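Long-range contact in calmodulin, putative (Entamoeba histolytica, PDB 4OCI), which binds calcium through an EF-hand and is involved in initiating the phagocytosis of human erythrocytes by the amoeba: residues 28-39 against 65-76. Sequence-based numbering, arbitrary orientation.
Sequences FESLVRVLGVVM and CFSQLKTKSFNK
The F66 ring is sandwiched by aliphatic carbon: L35 CD1 lies over one face in a CH-pi contact, 4.0 Å from the ring centroid, and K70 CG lies over the opposite face, offset toward the rim, from one turn along F66's own helix. V32 CG2 and V37 CG2 reach the ring obliquely. With CG anti to the backbone N (chi1 177°), F66 extends between the end of helix 25-34 and the residues that follow it. L69 fills the next layer by dividing its methyls: CD1 meets F28 CZ at 3.6 Å and V32 CG2, while CD2 packs against SE of selenomethionine M39, 3.7 Å away. I44 from helix 41-50 touches both F28 and M39.

Beyond the helices, a Schellman motif at G36, whose positive phi suits glycine, turns the chain out of helix 25-34, and residues 37-39 come up against residues 73-75. V38 N donates to F74 O (3.0 Å), a bent bond. V38 CG1 also touches F74 CE1 obliquely. S73 OG turns back to bond L69 O (2.8 Å), and N75 OD1 caps E78 N at the start of helix 76-86.

Here apolar packing joins the exiting helix of the calcium-binding hand to helix 59-71, consistent with the pairing of EF-hands in this family; the one conventional hydrogen bond between the segments is a backbone link, so the union rests mainly on hydrophobic burial.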
loop_
_atom_site.group_PDB
_atom_site.type_symbol
_atom_site.label_atom_id
_atom_site.label_comp_id
_atom_site.label_asym_id
_atom_site.label_seq_id
_atom_site.Cartn_x
_atom_site.Cartn_y
_atom_site.Cartn_z
ATOM N N PHE A 28 1.069 1.251 10.891
ATOM C CA PHE A 28 2.076 2.159 10.332
ATOM C C PHE A 28 1.465 3.359 9.642
ATOM O O PHE A 28 1.865 4.503 9.897
ATOM C CB PHE A 28 2.962 1.422 9.370
ATOM C CG PHE A 28 3.996 2.295 8.672
ATOM C CD1 PHE A 28 4.997 2.902 9.390
ATOM C CD2 PHE A 28 3.972 2.485 7.282
ATOM C CE1 PHE A 28 6.011 3.696 8.738
ATOM C CE2 PHE A 28 4.964 3.279 6.659
ATOM C CZ PHE A 28 5.953 3.876 7.373
ATOM N N GLU A 29 0.460 3.097 8.791
ATOM C CA GLU A 29 -0.181 4.185 8.058
ATOM C C GLU A 29 -0.894 5.142 9.043
ATOM O O GLU A 29 -0.806 6.387 8.943
ATOM C CB GLU A 29 -1.214 3.650 7.023
ATOM C CG GLU A 29 -1.751 4.850 6.215
ATOM C CD GLU A 29 -3.076 4.605 5.411
ATOM O OE1 GLU A 29 -3.566 3.414 5.314
ATOM O OE2 GLU A 29 -3.607 5.653 4.891
ATOM N N SER A 30 -1.563 4.573 10.015
ATOM C CA SER A 30 -2.297 5.333 10.938
ATOM C C SER A 30 -1.324 6.218 11.852
ATOM O O SER A 30 -1.556 7.426 12.099
ATOM C CB SER A 30 -3.294 4.364 11.619
ATOM O OG SER A 30 -3.508 4.762 12.933
ATOM N N LEU A 31 -0.166 5.699 12.197
ATOM C CA LEU A 31 0.747 6.407 13.065
ATOM C C LEU A 31 1.401 7.521 12.340
ATOM O O LEU A 31 1.493 8.643 12.889
ATOM C CB LEU A 31 1.814 5.454 13.621
ATOM C CG LEU A 31 2.924 5.996 14.553
ATOM C CD1 LEU A 31 2.276 6.827 15.697
ATOM C CD2 LEU A 31 3.821 4.924 15.133
ATOM N N VAL A 32 1.830 7.256 11.112
ATOM C CA VAL A 32 2.482 8.257 10.245
ATOM C C VAL A 32 1.491 9.383 9.954
ATOM O O VAL A 32 1.860 10.582 10.033
ATOM C CB VAL A 32 3.029 7.512 8.968
ATOM C CG1 VAL A 32 2.720 8.201 7.709
ATOM C CG2 VAL A 32 4.548 7.034 9.171
ATOM N N ARG A 33 0.218 9.045 9.703
ATOM C CA ARG A 33 -0.786 10.111 9.546
ATOM C C ARG A 33 -1.060 10.909 10.829
ATOM O O ARG A 33 -1.159 12.162 10.757
ATOM C CB ARG A 33 -2.065 9.622 8.916
ATOM C CG ARG A 33 -1.843 9.274 7.418
ATOM C CD ARG A 33 -3.188 8.936 6.846
ATOM N NE ARG A 33 -3.132 8.494 5.459
ATOM C CZ ARG A 33 -2.811 9.254 4.430
ATOM N NH1 ARG A 33 -2.423 10.557 4.601
ATOM N NH2 ARG A 33 -2.851 8.687 3.205
ATOM N N VAL A 34 -1.278 10.221 11.941
ATOM C CA VAL A 34 -1.317 10.894 13.238
ATOM C C VAL A 34 -0.146 11.889 13.486
ATOM O O VAL A 34 -0.369 12.968 14.013
ATOM C CB VAL A 34 -1.419 9.895 14.398
ATOM C CG1 VAL A 34 -0.951 10.555 15.729
ATOM C CG2 VAL A 34 -2.835 9.458 14.519
ATOM N N LEU A 35 1.087 11.513 13.110
ATOM C CA LEU A 35 2.281 12.326 13.242
ATOM C C LEU A 35 2.395 13.453 12.232
ATOM O O LEU A 35 3.285 14.271 12.346
ATOM C CB LEU A 35 3.537 11.424 13.195
ATOM C CG LEU A 35 3.605 10.414 14.319
ATOM C CD1 LEU A 35 4.776 9.423 14.163
ATOM C CD2 LEU A 35 3.634 11.112 15.678
ATOM N N GLY A 36 1.514 13.522 11.240
ATOM C CA GLY A 36 1.393 14.712 10.437
ATOM C C GLY A 36 1.715 14.549 8.950
ATOM O O GLY A 36 1.511 15.499 8.169
ATOM N N VAL A 37 2.146 13.360 8.544
ATOM C CA VAL A 37 2.498 13.101 7.141
ATOM C C VAL A 37 1.263 13.192 6.240
ATOM O O VAL A 37 0.200 12.664 6.583
ATOM C CB VAL A 37 3.263 11.741 6.988
ATOM C CG1 VAL A 37 3.404 11.349 5.555
ATOM C CG2 VAL A 37 4.671 11.852 7.651
ATOM N N VAL A 38 1.404 13.955 5.158
ATOM C CA VAL A 38 0.380 14.152 4.139
ATOM C C VAL A 38 0.887 13.550 2.855
ATOM O O VAL A 38 1.789 14.082 2.218
ATOM C CB VAL A 38 0.046 15.654 3.883
ATOM C CG1 VAL A 38 -0.751 15.779 2.597
ATOM C CG2 VAL A 38 -0.802 16.212 4.997
HETATM N N MSE A 39 0.313 12.409 2.481
HETATM C CA MSE A 39 0.710 11.725 1.256
HETATM C C MSE A 39 -0.192 10.514 0.937
HETATM O O MSE A 39 -0.975 10.122 1.767
HETATM C CB MSE A 39 2.205 11.300 1.351
HETATM C CG MSE A 39 2.450 10.056 2.094
HETATM SE SE MSE A 39 4.375 9.551 2.256
HETATM C CE MSE A 39 5.211 9.838 0.497
ATOM N N CYS A 65 12.175 5.105 8.388
ATOM C CA CYS A 65 11.081 5.378 7.405
ATOM C C CYS A 65 10.387 6.688 7.677
ATOM O O CYS A 65 10.152 7.452 6.762
ATOM C CB CYS A 65 10.047 4.260 7.356
ATOM S SG CYS A 65 10.836 2.865 6.623
ATOM N N PHE A 66 10.101 6.950 8.940
ATOM C CA PHE A 66 9.394 8.133 9.324
ATOM C C PHE A 66 10.235 9.387 8.978
ATOM O O PHE A 66 9.681 10.354 8.421
ATOM C CB PHE A 66 8.933 8.078 10.806
ATOM C CG PHE A 66 8.267 9.314 11.255
ATOM C CD1 PHE A 66 7.064 9.707 10.657
ATOM C CD2 PHE A 66 8.857 10.135 12.236
ATOM C CE1 PHE A 66 6.478 10.883 11.028
ATOM C CE2 PHE A 66 8.258 11.311 12.636
ATOM C CZ PHE A 66 7.099 11.711 12.034
ATOM N N SER A 67 11.541 9.372 9.259
ATOM C CA SER A 67 12.427 10.464 8.842
ATOM C C SER A 67 12.370 10.684 7.363
ATOM O O SER A 67 12.376 11.824 6.921
ATOM C CB SER A 67 13.896 10.229 9.208
ATOM O OG SER A 67 13.996 10.287 10.617
ATOM N N GLN A 68 12.312 9.610 6.600
ATOM C CA GLN A 68 12.325 9.729 5.160
ATOM C C GLN A 68 10.993 10.182 4.595
ATOM O O GLN A 68 10.970 11.092 3.766
ATOM C CB GLN A 68 12.849 8.478 4.519
ATOM C CG GLN A 68 12.428 8.238 3.091
ATOM C CD GLN A 68 12.648 6.776 2.687
ATOM O OE1 GLN A 68 11.694 6.054 2.301
ATOM N NE2 GLN A 68 13.919 6.316 2.801
ATOM N N LEU A 69 9.880 9.602 5.065
ATOM C CA LEU A 69 8.567 10.158 4.792
ATOM C C LEU A 69 8.492 11.646 5.074
ATOM O O LEU A 69 7.900 12.391 4.293
ATOM C CB LEU A 69 7.436 9.385 5.514
ATOM C CG LEU A 69 7.376 7.925 5.069
ATOM C CD1 LEU A 69 6.227 7.113 5.721
ATOM C CD2 LEU A 69 7.394 7.773 3.538
ATOM N N LYS A 70 9.082 12.094 6.173
ATOM C CA LYS A 70 8.985 13.498 6.592
ATOM C C LYS A 70 9.612 14.454 5.595
ATOM O O LYS A 70 9.068 15.563 5.378
ATOM C CB LYS A 70 9.535 13.745 7.981
ATOM C CG LYS A 70 8.511 13.666 9.027
ATOM C CD LYS A 70 9.085 14.120 10.340
ATOM C CE LYS A 70 10.543 13.695 10.502
ATOM N NZ LYS A 70 11.042 13.951 11.894
ATOM N N THR A 71 10.704 14.021 4.960
ATOM C CA THR A 71 11.363 14.790 3.912
ATOM C C THR A 71 10.553 14.727 2.650
ATOM O O THR A 71 10.267 15.760 2.046
ATOM C CB THR A 71 12.860 14.325 3.647
ATOM O OG1 THR A 71 12.898 13.084 2.918
ATOM C CG2 THR A 71 13.617 14.165 4.975
ATOM N N LYS A 72 10.159 13.514 2.265
ATOM C CA LYS A 72 9.369 13.292 1.033
ATOM C C LYS A 72 7.930 13.887 1.016
ATOM O O LYS A 72 7.144 13.594 0.098
ATOM C CB LYS A 72 9.334 11.796 0.661
ATOM C CG LYS A 72 10.660 11.263 0.143
ATOM C CD LYS A 72 10.487 9.978 -0.672
ATOM C CE LYS A 72 10.087 8.777 0.199
ATOM N NZ LYS A 72 10.782 7.502 -0.261
ATOM N N SER A 73 7.544 14.683 2.009
ATOM C CA SER A 73 6.141 15.134 2.031
ATOM C C SER A 73 6.037 16.397 2.856
ATOM O O SER A 73 7.062 16.970 3.261
ATOM C CB SER A 73 5.271 14.066 2.646
ATOM O OG SER A 73 5.652 13.949 3.999
ATOM N N PHE A 74 4.815 16.815 3.135
ATOM C CA PHE A 74 4.619 17.958 4.001
ATOM C C PHE A 74 3.609 17.569 5.036
ATOM O O PHE A 74 3.064 16.464 4.964
ATOM C CB PHE A 74 4.122 19.191 3.222
ATOM C CG PHE A 74 2.995 18.904 2.243
ATOM C CD1 PHE A 74 1.676 19.031 2.636
ATOM C CD2 PHE A 74 3.270 18.572 0.905
ATOM C CE1 PHE A 74 0.624 18.793 1.708
ATOM C CE2 PHE A 74 2.230 18.312 -0.012
ATOM C CZ PHE A 74 0.925 18.432 0.388
ATOM N N ASN A 75 3.400 18.452 6.005
ATOM C CA ASN A 75 2.254 18.365 6.900
ATOM C C ASN A 75 1.265 19.480 6.625
ATOM O O ASN A 75 1.537 20.422 5.878
ATOM C CB ASN A 75 2.638 18.354 8.415
ATOM C CG ASN A 75 3.318 19.654 8.867
ATOM O OD1 ASN A 75 2.677 20.565 9.424
ATOM N ND2 ASN A 75 4.629 19.764 8.560
ATOM N N LYS A 76 0.107 19.336 7.251
ATOM C CA LYS A 76 -1.007 20.186 6.996
ATOM C C LYS A 76 -0.762 21.540 7.648
ATOM O O LYS A 76 -1.225 22.523 7.116
ATOM C CB LYS A 76 -2.322 19.524 7.419
ATOM C CG LYS A 76 -3.503 20.030 6.600
ATOM C CD LYS A 76 -4.444 18.926 6.153
ATOM C CE LYS A 76 -5.583 18.716 7.138
ATOM N NZ LYS A 76 -6.661 19.736 7.035
#